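Local structure of holo-[acyl-carrier-protein] synthase (5XUK) at residues A[5-10]-A[45-50]; A[57-60]-A[64-67]; A[99-104]-A[108-113]. The protein belongs to the 4'-phosphopantetheinyl transferase superfamily and binds coenzyme A in pockets between the subunits of its trimer. One frame throughout, in Å; residues are numbered along the deposited sequence.

Contact 1 of 3, residues A[5-10]-A[45-50]; sequences DIVSIA and GFFALK. With COA (coenzyme A), chain B.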
loop_
_atom_site.group_PDB
_atom_site.type_symbol
_atom_site.label_atom_id
_atom_site.label_comp_id
_atom_site.label_asym_id
_atom_site.label_seq_id
_atom_site.Cartn_x
_atom_site.Cartn_y
_atom_site.Cartn_z
ATOM N N ASP A 5 -6.091 -1.921 -1.557
ATOM C CA ASP A 5 -7.133 -1.456 -2.465
ATOM C C ASP A 5 -7.018 0.032 -2.681
ATOM O O ASP A 5 -6.708 0.778 -1.757
ATOM C CB ASP A 5 -8.508 -1.776 -1.863
ATOM C CG ASP A 5 -9.561 -1.963 -2.905
ATOM O OD1 ASP A 5 -9.612 -3.067 -3.481
ATOM O OD2 ASP A 5 -10.339 -1.023 -3.161
ATOM N N ILE A 6 -7.279 0.476 -3.890
ATOM C CA ILE A 6 -7.203 1.894 -4.216
ATOM C C ILE A 6 -8.515 2.206 -4.870
ATOM O O ILE A 6 -8.965 1.452 -5.717
ATOM C CB ILE A 6 -6.009 2.232 -5.154
ATOM C CG1 ILE A 6 -6.022 3.711 -5.532
ATOM C CG2 ILE A 6 -6.032 1.383 -6.418
ATOM C CD1 ILE A 6 -4.663 4.217 -5.997
ATOM N N VAL A 7 -9.162 3.276 -4.425
ATOM C CA VAL A 7 -10.497 3.625 -4.903
ATOM C C VAL A 7 -10.508 5.084 -5.287
ATOM O O VAL A 7 -9.889 5.915 -4.606
ATOM C CB VAL A 7 -11.567 3.352 -3.809
ATOM C CG1 VAL A 7 -12.904 3.968 -4.171
ATOM C CG2 VAL A 7 -11.722 1.857 -3.577
ATOM N N SER A 8 -11.184 5.391 -6.385
ATOM C CA SER A 8 -11.473 6.766 -6.764
ATOM C C SER A 8 -12.560 7.320 -5.848
ATOM O O SER A 8 -13.664 6.739 -5.753
ATOM C CB SER A 8 -11.972 6.816 -8.196
ATOM O OG SER A 8 -12.463 8.108 -8.524
ATOM N N ILE A 9 -12.244 8.429 -5.176
ATOM C CA ILE A 9 -13.184 9.073 -4.277
ATOM C C ILE A 9 -14.381 9.564 -5.071
ATOM O O ILE A 9 -15.525 9.316 -4.694
ATOM C CB ILE A 9 -12.545 10.252 -3.519
ATOM C CG1 ILE A 9 -11.472 9.726 -2.558
ATOM C CG2 ILE A 9 -13.620 11.014 -2.758
ATOM C CD1 ILE A 9 -10.812 10.774 -1.686
ATOM N N ALA A 10 -14.095 10.228 -6.188
ATOM C CA ALA A 10 -15.116 10.666 -7.142
ATOM C C ALA A 10 -16.081 9.554 -7.570
ATOM O O ALA A 10 -17.273 9.792 -7.712
ATOM C CB ALA A 10 -14.447 11.276 -8.365
ATOM N N GLY A 45 -12.681 5.585 1.856
ATOM C CA GLY A 45 -11.694 4.913 2.688
ATOM C C GLY A 45 -12.140 3.647 3.372
ATOM O O GLY A 45 -11.398 2.655 3.391
ATOM N N PHE A 46 -13.341 3.664 3.962
ATOM C CA PHE A 46 -13.897 2.466 4.586
ATOM C C PHE A 46 -14.197 1.439 3.516
ATOM O O PHE A 46 -13.986 0.256 3.708
ATOM C CB PHE A 46 -15.172 2.775 5.403
ATOM C CG PHE A 46 -14.909 3.475 6.717
ATOM C CD1 PHE A 46 -13.690 4.126 6.972
ATOM C CD2 PHE A 46 -15.902 3.518 7.698
ATOM C CE1 PHE A 46 -13.459 4.769 8.186
ATOM C CE2 PHE A 46 -15.682 4.170 8.906
ATOM C CZ PHE A 46 -14.460 4.799 9.152
ATOM N N PHE A 47 -14.683 1.885 2.384
ATOM C CA PHE A 47 -14.904 0.975 1.273
ATOM C C PHE A 47 -13.587 0.293 0.885
ATOM O O PHE A 47 -13.532 -0.925 0.743
ATOM C CB PHE A 47 -15.454 1.738 0.074
ATOM C CG PHE A 47 -15.885 0.848 -1.054
ATOM C CD1 PHE A 47 -17.168 0.305 -1.073
ATOM C CD2 PHE A 47 -15.002 0.533 -2.093
ATOM C CE1 PHE A 47 -17.563 -0.529 -2.106
ATOM C CE2 PHE A 47 -15.397 -0.303 -3.135
ATOM C CZ PHE A 47 -16.679 -0.830 -3.143
ATOM N N ALA A 48 -12.518 1.087 0.760
ATOM C CA ALA A 48 -11.227 0.578 0.323
ATOM C C ALA A 48 -10.706 -0.405 1.366
ATOM O O ALA A 48 -10.160 -1.469 1.033
ATOM C CB ALA A 48 -10.252 1.731 0.091
ATOM N N LEU A 49 -10.934 -0.086 2.633
ATOM C CA LEU A 49 -10.468 -0.948 3.719
ATOM C C LEU A 49 -11.199 -2.277 3.764
ATOM O O LEU A 49 -10.627 -3.283 4.175
ATOM C CB LEU A 49 -10.625 -0.220 5.061
ATOM C CG LEU A 49 -10.266 -0.975 6.334
ATOM C CD1 LEU A 49 -8.828 -1.414 6.244
ATOM C CD2 LEU A 49 -10.482 -0.093 7.557
ATOM N N LYS A 50 -12.477 -2.282 3.392
ATOM C CA LYS A 50 -13.244 -3.518 3.414
ATOM C C LYS A 50 -12.837 -4.388 2.225
ATOM O O LYS A 50 -12.624 -5.582 2.352
ATOM C CB LYS A 50 -14.741 -3.212 3.397
ATOM C CG LYS A 50 -15.231 -2.591 4.701
ATOM C CD LYS A 50 -16.715 -2.868 4.953
ATOM C CE LYS A 50 -17.201 -2.204 6.247
ATOM N NZ LYS A 50 -18.462 -2.797 6.799
HETATM N N1A COA B . -8.283 -12.487 -3.175
HETATM C C2A COA B . -7.277 -11.594 -3.298
HETATM N N3A COA B . -7.172 -10.755 -4.343
HETATM C C4A COA B . -8.076 -10.788 -5.338
HETATM C C5A COA B . -9.194 -11.737 -5.270
HETATM C C6A COA B . -9.259 -12.618 -4.090
HETATM N N6A COA B . -10.260 -13.524 -3.936
HETATM N N7A COA B . -9.924 -11.549 -6.381
HETATM C C8A COA B . -9.349 -10.555 -7.110
HETATM N N9A COA B . -8.230 -10.116 -6.474
HETATM C C1B COA B . -7.312 -9.078 -6.958
HETATM C C2B COA B . -6.832 -9.438 -8.369
HETATM O O2B COA B . -5.409 -9.409 -8.479
HETATM C C3B COA B . -7.420 -8.379 -9.271
HETATM O O3B COA B . -6.533 -7.922 -10.288
HETATM P P3B COA B . -6.258 -8.764 -11.651
HETATM O O7A COA B . -7.572 -9.462 -11.940
HETATM O O8A COA B . -5.961 -7.710 -12.686
HETATM O O9A COA B . -5.099 -9.654 -11.239
HETATM C C4B COA B . -7.697 -7.261 -8.298
HETATM O O4B COA B . -8.020 -7.850 -7.041
HETATM C C5B COA B . -8.805 -6.352 -8.772
HETATM O O5B COA B . -8.336 -5.072 -8.414
HETATM P P1A COA B . -9.301 -3.925 -7.922
HETATM O O1A COA B . -9.803 -3.347 -9.229
HETATM O O2A COA B . -8.649 -3.046 -6.883
HETATM O O3A COA B . -10.369 -4.779 -7.115
HETATM P P2A COA B . -11.836 -4.196 -6.855
HETATM O O4A COA B . -11.790 -3.198 -5.705
HETATM O O5A COA B . -12.397 -3.763 -8.198
HETATM O O6A COA B . -12.567 -5.567 -6.394
HETATM C CBP COA B . -12.861 -7.725 -5.262
HETATM C CCP COA B . -11.882 -6.733 -5.897
HETATM C CDP COA B . -12.595 -9.132 -5.775
HETATM C CEP COA B . -12.668 -7.722 -3.751
HETATM C CAP COA B . -14.292 -7.314 -5.657
HETATM O OAP COA B . -14.586 -7.811 -6.967
HETATM C C9P COA B . -15.360 -7.797 -4.726
HETATM O O9P COA B . -15.356 -8.942 -4.301
HETATM N N8P COA B . -16.301 -6.897 -4.431
#

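Contact 2 of 3, residues A[57-60]-A[64-67]; sequences LQVG and ELSF. With COA (coenzyme A), chain B.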
loop_
_atom_site.group_PDB
_atom_site.type_symbol
_atom_site.label_atom_id
_atom_site.label_comp_id
_atom_site.label_asym_id
_atom_site.label_seq_id
_atom_site.Cartn_x
_atom_site.Cartn_y
_atom_site.Cartn_z
ATOM N N LEU A 57 -7.709 -11.833 3.082
ATOM C CA LEU A 57 -8.228 -13.172 3.418
ATOM C C LEU A 57 -8.410 -14.043 2.155
ATOM O O LEU A 57 -8.828 -15.194 2.255
ATOM C CB LEU A 57 -9.580 -13.065 4.142
ATOM C CG LEU A 57 -9.672 -12.327 5.484
ATOM C CD1 LEU A 57 -11.124 -12.125 5.885
ATOM C CD2 LEU A 57 -8.920 -13.062 6.580
ATOM N N GLN A 58 -8.156 -13.461 0.982
ATOM C CA GLN A 58 -8.097 -14.172 -0.314
ATOM C C GLN A 58 -9.443 -14.671 -0.862
ATOM O O GLN A 58 -9.490 -15.451 -1.838
ATOM C CB GLN A 58 -7.043 -15.284 -0.272
ATOM C CG GLN A 58 -5.667 -14.760 0.129
ATOM C CD GLN A 58 -4.529 -15.510 -0.533
ATOM O OE1 GLN A 58 -4.237 -16.654 -0.185
ATOM N NE2 GLN A 58 -3.869 -14.861 -1.491
ATOM N N VAL A 59 -10.536 -14.160 -0.290
ATOM C CA VAL A 59 -11.876 -14.517 -0.756
ATOM C C VAL A 59 -12.585 -13.411 -1.576
ATOM O O VAL A 59 -13.491 -13.702 -2.366
ATOM C CB VAL A 59 -12.756 -14.976 0.422
ATOM C CG1 VAL A 59 -12.976 -13.842 1.421
ATOM C CG2 VAL A 59 -14.079 -15.500 -0.101
ATOM N N GLY A 60 -12.181 -12.152 -1.412
ATOM C CA GLY A 60 -12.948 -11.030 -1.981
ATOM C C GLY A 60 -14.308 -10.877 -1.292
ATOM O O GLY A 60 -14.611 -11.575 -0.316
ATOM N N GLU A 64 -18.702 -15.735 0.996
ATOM C CA GLU A 64 -17.916 -16.174 2.163
ATOM C C GLU A 64 -17.616 -14.994 3.103
ATOM O O GLU A 64 -17.264 -15.179 4.277
ATOM C CB GLU A 64 -16.617 -16.840 1.714
ATOM C CG GLU A 64 -16.816 -17.948 0.684
ATOM C CD GLU A 64 -15.508 -18.508 0.158
ATOM O OE1 GLU A 64 -15.206 -18.271 -1.035
ATOM O OE2 GLU A 64 -14.781 -19.175 0.935
ATOM N N LEU A 65 -17.754 -13.781 2.574
ATOM C CA LEU A 65 -17.479 -12.574 3.336
ATOM C C LEU A 65 -18.262 -11.419 2.739
ATOM O O LEU A 65 -18.058 -11.032 1.585
ATOM C CB LEU A 65 -15.985 -12.262 3.347
ATOM C CG LEU A 65 -15.536 -11.172 4.328
ATOM C CD1 LEU A 65 -15.664 -11.634 5.773
ATOM C CD2 LEU A 65 -14.105 -10.763 4.021
ATOM N N SER A 66 -19.196 -10.910 3.534
ATOM C CA SER A 66 -19.962 -9.737 3.177
ATOM C C SER A 66 -19.223 -8.497 3.660
ATOM O O SER A 66 -18.433 -8.562 4.585
ATOM C CB SER A 66 -21.338 -9.779 3.858
ATOM O OG SER A 66 -22.116 -8.662 3.452
ATOM N N PHE A 67 -19.505 -7.376 3.020
ATOM C CA PHE A 67 -19.144 -6.078 3.532
ATOM C C PHE A 67 -19.539 -5.940 5.001
ATOM O O PHE A 67 -18.742 -5.488 5.813
ATOM C CB PHE A 67 -19.854 -4.987 2.726
ATOM C CG PHE A 67 -19.220 -4.676 1.396
ATOM C CD1 PHE A 67 -17.864 -4.325 1.310
ATOM C CD2 PHE A 67 -19.981 -4.662 0.236
ATOM C CE1 PHE A 67 -17.291 -4.005 0.096
ATOM C CE2 PHE A 67 -19.404 -4.345 -0.988
ATOM C CZ PHE A 67 -18.060 -4.016 -1.053
HETATM N N1A COA B . -8.283 -12.487 -3.175
HETATM C C2A COA B . -7.277 -11.594 -3.298
HETATM N N3A COA B . -7.172 -10.755 -4.343
HETATM C C4A COA B . -8.076 -10.788 -5.338
HETATM C C5A COA B . -9.194 -11.737 -5.270
HETATM C C6A COA B . -9.259 -12.618 -4.090
HETATM N N6A COA B . -10.260 -13.524 -3.936
HETATM N N7A COA B . -9.924 -11.549 -6.381
HETATM C C8A COA B . -9.349 -10.555 -7.110
HETATM N N9A COA B . -8.230 -10.116 -6.474
HETATM C C1B COA B . -7.312 -9.078 -6.958
HETATM C C2B COA B . -6.832 -9.438 -8.369
HETATM O O2B COA B . -5.409 -9.409 -8.479
HETATM C C3B COA B . -7.420 -8.379 -9.271
HETATM O O3B COA B . -6.533 -7.922 -10.288
HETATM P P3B COA B . -6.258 -8.764 -11.651
HETATM O O7A COA B . -7.572 -9.462 -11.940
HETATM O O8A COA B . -5.961 -7.710 -12.686
HETATM O O9A COA B . -5.099 -9.654 -11.239
HETATM C C4B COA B . -7.697 -7.261 -8.298
HETATM O O4B COA B . -8.020 -7.850 -7.041
HETATM C C5B COA B . -8.805 -6.352 -8.772
HETATM O O5B COA B . -8.336 -5.072 -8.414
HETATM P P1A COA B . -9.301 -3.925 -7.922
HETATM O O1A COA B . -9.803 -3.347 -9.229
HETATM O O2A COA B . -8.649 -3.046 -6.883
HETATM O O3A COA B . -10.369 -4.779 -7.115
HETATM P P2A COA B . -11.836 -4.196 -6.855
HETATM O O4A COA B . -11.790 -3.198 -5.705
HETATM O O5A COA B . -12.397 -3.763 -8.198
HETATM O O6A COA B . -12.567 -5.567 -6.394
HETATM C CBP COA B . -12.861 -7.725 -5.262
HETATM C CCP COA B . -11.882 -6.733 -5.897
HETATM C CDP COA B . -12.595 -9.132 -5.775
HETATM C CEP COA B . -12.668 -7.722 -3.751
HETATM C CAP COA B . -14.292 -7.314 -5.657
HETATM O OAP COA B . -14.586 -7.811 -6.967
HETATM C C9P COA B . -15.360 -7.797 -4.726
HETATM O O9P COA B . -15.356 -8.942 -4.301
HETATM N N8P COA B . -16.301 -6.897 -4.431
#

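Contact 3 of 3, residues A[99-104]-A[108-113]; sequences ASISHD and AIAVVV. With COA (coenzyme A), chain C.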
loop_
_atom_site.group_PDB
_atom_site.type_symbol
_atom_site.label_atom_id
_atom_site.label_comp_id
_atom_site.label_asym_id
_atom_site.label_seq_id
_atom_site.Cartn_x
_atom_site.Cartn_y
_atom_site.Cartn_z
ATOM N N ALA A 99 -4.792 -2.739 10.134
ATOM C CA ALA A 99 -5.314 -1.954 9.015
ATOM C C ALA A 99 -4.736 -0.546 8.959
ATOM O O ALA A 99 -4.197 -0.063 9.952
ATOM C CB ALA A 99 -6.828 -1.880 9.108
ATOM N N SER A 100 -4.833 0.102 7.788
ATOM C CA SER A 100 -4.483 1.508 7.659
ATOM C C SER A 100 -5.142 2.107 6.439
ATOM O O SER A 100 -5.332 1.429 5.446
ATOM C CB SER A 100 -2.953 1.668 7.562
ATOM O OG SER A 100 -2.568 3.032 7.525
ATOM N N ILE A 101 -5.448 3.397 6.501
ATOM C CA ILE A 101 -6.071 4.130 5.422
ATOM C C ILE A 101 -5.362 5.446 5.154
ATOM O O ILE A 101 -4.825 6.074 6.062
ATOM C CB ILE A 101 -7.522 4.524 5.780
ATOM C CG1 ILE A 101 -8.392 3.289 5.977
ATOM C CG2 ILE A 101 -8.121 5.402 4.679
ATOM C CD1 ILE A 101 -9.674 3.596 6.740
ATOM N N SER A 102 -5.450 5.914 3.918
ATOM C CA SER A 102 -4.999 7.240 3.575
ATOM C C SER A 102 -5.765 7.709 2.362
ATOM O O SER A 102 -6.241 6.902 1.560
ATOM C CB SER A 102 -3.486 7.195 3.245
ATOM O OG SER A 102 -3.063 8.359 2.515
ATOM N N HIS A 103 -5.869 9.019 2.221
ATOM C CA HIS A 103 -6.448 9.639 1.029
ATOM C C HIS A 103 -5.753 10.917 0.710
ATOM O O HIS A 103 -5.350 11.653 1.597
ATOM C CB HIS A 103 -7.945 9.913 1.178
ATOM C CG HIS A 103 -8.416 10.032 2.601
ATOM N ND1 HIS A 103 -8.240 11.151 3.328
ATOM C CD2 HIS A 103 -9.102 9.120 3.423
ATOM C CE1 HIS A 103 -8.773 10.966 4.563
ATOM N NE2 HIS A 103 -9.300 9.718 4.615
ATOM N N ASP A 104 -5.600 11.176 -0.576
ATOM C CA ASP A 104 -5.168 12.462 -1.056
ATOM C C ASP A 104 -5.484 12.531 -2.537
ATOM O O ASP A 104 -5.434 11.512 -3.249
ATOM C CB ASP A 104 -3.659 12.667 -0.822
ATOM C CG ASP A 104 -3.264 14.147 -0.692
ATOM O OD1 ASP A 104 -4.099 15.044 -0.962
ATOM O OD2 ASP A 104 -2.097 14.410 -0.322
ATOM N N ALA A 108 -8.488 7.246 -2.366
ATOM C CA ALA A 108 -8.362 6.610 -1.062
ATOM C C ALA A 108 -7.683 5.282 -1.267
ATOM O O ALA A 108 -7.960 4.604 -2.248
ATOM C CB ALA A 108 -9.745 6.381 -0.428
ATOM N N ILE A 109 -6.852 4.879 -0.314
ATOM C CA ILE A 109 -6.299 3.550 -0.330
ATOM C C ILE A 109 -6.210 3.007 1.052
ATOM O O ILE A 109 -6.079 3.760 2.019
ATOM C CB ILE A 109 -4.865 3.506 -0.927
ATOM C CG1 ILE A 109 -3.922 4.428 -0.182
ATOM C CG2 ILE A 109 -4.889 3.949 -2.377
ATOM C CD1 ILE A 109 -2.492 4.278 -0.659
ATOM N N ALA A 110 -6.219 1.682 1.127
ATOM C CA ALA A 110 -6.223 0.966 2.381
ATOM C C ALA A 110 -5.445 -0.305 2.192
ATOM O O ALA A 110 -5.382 -0.845 1.093
ATOM C CB ALA A 110 -7.671 0.626 2.786
ATOM N N VAL A 111 -4.955 -0.829 3.299
ATOM C CA VAL A 111 -4.182 -2.059 3.325
ATOM C C VAL A 111 -4.497 -2.769 4.626
ATOM O O VAL A 111 -4.766 -2.131 5.643
ATOM C CB VAL A 111 -2.655 -1.771 3.269
ATOM C CG1 VAL A 111 -2.171 -1.128 4.575
ATOM C CG2 VAL A 111 -1.900 -3.048 2.941
ATOM N N VAL A 112 -4.503 -4.092 4.575
ATOM C CA VAL A 112 -4.800 -4.921 5.738
ATOM C C VAL A 112 -3.821 -6.062 5.757
ATOM O O VAL A 112 -3.556 -6.666 4.711
ATOM C CB VAL A 112 -6.239 -5.487 5.673
ATOM C CG1 VAL A 112 -6.481 -6.515 6.773
ATOM C CG2 VAL A 112 -7.251 -4.353 5.751
ATOM N N VAL A 113 -3.278 -6.330 6.936
ATOM C CA VAL A 113 -2.471 -7.518 7.189
ATOM C C VAL A 113 -3.181 -8.446 8.182
ATOM O O VAL A 113 -3.535 -8.038 9.296
ATOM C CB VAL A 113 -1.094 -7.145 7.749
ATOM C CG1 VAL A 113 -0.335 -8.402 8.137
ATOM C CG2 VAL A 113 -0.302 -6.362 6.715
HETATM N N1A COA C . -3.134 5.899 13.784
HETATM C C2A COA C . -3.375 5.269 12.614
HETATM N N3A COA C . -4.108 5.819 11.630
HETATM C C4A COA C . -4.657 7.035 11.785
HETATM C C5A COA C . -4.438 7.774 13.035
HETATM C C6A COA C . -3.613 7.122 14.068
HETATM N N6A COA C . -3.350 7.730 15.254
HETATM N N7A COA C . -5.095 8.939 12.912
HETATM C C8A COA C . -5.683 8.972 11.685
HETATM N N9A COA C . -5.420 7.814 11.024
HETATM C C1B COA C . -5.908 7.452 9.689
HETATM C C2B COA C . -7.435 7.573 9.652
HETATM O O2B COA C . -8.060 6.387 9.162
HETATM C C3B COA C . -7.720 8.711 8.702
HETATM O O3B COA C . -8.828 8.483 7.835
HETATM P P3B COA C . -10.369 8.657 8.321
HETATM O O7A COA C . -10.323 9.778 9.341
HETATM O O8A COA C . -11.107 9.081 7.077
HETATM O O9A COA C . -10.686 7.273 8.857
HETATM C C4B COA C . -6.448 8.770 7.896
HETATM O O4B COA C . -5.376 8.372 8.748
HETATM C C5B COA C . -6.200 10.142 7.317
HETATM O O5B COA C . -5.707 9.854 6.028
HETATM P P1A COA C . -4.593 10.730 5.334
HETATM O O1A COA C . -5.401 11.866 4.743
HETATM O O2A COA C . -3.677 9.897 4.472
HETATM O O3A COA C . -3.713 11.121 6.596
HETATM P P2A COA C . -2.770 12.414 6.550
HETATM O O4A COA C . -1.496 12.086 5.784
HETATM O O5A COA C . -3.629 13.586 6.109
HETATM O O6A COA C . -2.466 12.551 8.137
HETATM C CBP COA C . -1.948 11.841 10.429
HETATM C CCP COA C . -2.605 11.483 9.093
HETATM C CDP COA C . -2.889 11.528 11.582
HETATM C CEP COA C . -0.683 11.012 10.605
HETATM C CAP COA C . -1.646 13.352 10.429
HETATM O OAP COA C . -2.832 14.074 10.780
HETATM C C9P COA C . -0.553 13.771 11.364
HETATM O O9P COA C . -0.495 13.331 12.502
HETATM N N8P COA C . 0.308 14.658 10.863
#

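Contact 1 of 3, residues A[5-10]-A[45-50]
The first torsions of V7 and F47 turn their side chains toward each other. V7 has CG1 anti to the backbone N (chi1 168°), which leaves CG2 pointing at the helix. F47 also has its CG opposite its own backbone N (chi1 -172°), which brings the end of the ring nearer to strand 5-8. V7 CG2 lies 3.8 Å from F47 CD2. It comes in at the ring edge, near the ring plane, and the two side chains cross at about a right angle. The same methyl reaches A48 CB at 4.0 Å. One methyl of V7 thus touches both the ring edge and the alanine. The rings of F27 and F47 meet edge-to-face.

D5, two residues earlier, points to the same side of the strand. D5 CB lies 3.3 Å from A48 O. Its carboxylate runs on beside the helix to the coenzyme A of chain B, where D5 OD1 is 3.1 Å from O4A. K55 forms a salt bridge with D5 OD1 and also bonds the coenzyme. D5 OD2 is buried without a partner in the model.

Strand and helix axes pass at 7.5 Å, with directions 149° apart. This is a helix laid against a sheet in the phosphopantetheinyl transferase fold, with one end of the interface opening on a coenzyme A site.

Contact 2 of 3, residues A[57-60]-A[64-67]
L65 packs into the turn made by L57, V59 and G60. Its CB starts 3.9 Å from V59 CG1 and 4.0 Å from G60 O. CG stands opposite the backbone N (chi1 -169°) and carries the branch inward. CD2 then touches L57 CD1 at 3.8 Å and stays 4.2 Å from V59 CG1. L65 crosses both L57 and V59 at about a right angle. L84 on strand 80-84 packs against L57 and L65 alike.

The turn itself follows helix 40-56. The helix ends in a Schellman motif: Q58 has positive phi, and paired backbone bonds close the final turn. Past this helix end the Q58 carbonyl faces the adenine of the chain B coenzyme A. N6A of the coenzyme donates to Q58 O at 3.0 Å, with an N-H...O angle of 154°. G60 continues the turn, also with positive phi, and its N stays close to the same amino group.

V59 is used on two branches. While CG1 faces L65, CG2 lies against the E64 side chain. V59 CG2 is 3.4 Å from E64 CB. It also comes unusually close to the E64 carboxylate, which makes the exact pose there doubtful. The glutamate chain runs extended beyond CG and passes obliquely over this methyl. No hydrogen bond links the two segments. K77 of the second subunit packs on E64, and A79 of that subunit on Q58.

Contact 3 of 3, residues A[99-104]-A[108-113]
A beta hairpin joins strands 97-104 and 107-114, and its first strand carries I101, S102 and H103 of the coenzyme A pocket. The pairing is regular and antiparallel. S100 with V111 and S102 with I109 are the hydrogen-bonded pairs. I109 N donates to S102 O at 2.8 Å, the straightest of the four bonds (169°). S102 N answers to I109 O at 2.9 Å. S100 N to V111 O and V111 N to S100 O are both 3.1 Å and more bent. In the non-hydrogen-bonded pairs, A99 CB touches V112 CG2 and I101 CG1 touches A110 CB.

The chain C coenzyme A lies on the first strand. Its O2A takes two bonds, from S102 OG at 2.6 Å and from H103 N. The serine hydroxyl is placed by chi1 of 162°, roughly opposite the backbone N. I6 N of the third subunit donates to the same hydroxyl. H103 turns its ring to another phosphate: NE2 donates to O8A at 3.1 Å, with the oxygen in the ring plane at the edge. O5B stands 3.6 Å above one ring face, offset toward the rim. The histidine chi1 of 23° is far from staggered, so this pose may carry some strain.

A99, A110 and V112 face L49 of helix 40-56, and A108 faces A44. On the other side, S100, S102 and I109 pack on the third subunit. Strand 107-114 is the middle strand of three, with strand 2-8 along its other edge.

In the fold
Contacts 1 and 3 share a sheet, and their centres are about 8 Å apart. V7 N to A108 O (2.8 Å) and D5 N to A110 O (2.9 Å) are probable hydrogen bonds. Contact 2 is centred about 16 Å from the centre of contact 1 and about 17 Å from that of contact 3. It joins contact 1 through K50 NZ and F67 O (2.9 Å, probable hydrogen bond) and the packed F47 and F67 rings, but does not touch contact 3. Contacts 1 and 2 border the chain B coenzyme A; contact 3 holds that of chain C. S42, S102 and H103 of the second subunit also bond the former, and third-subunit residues the latter.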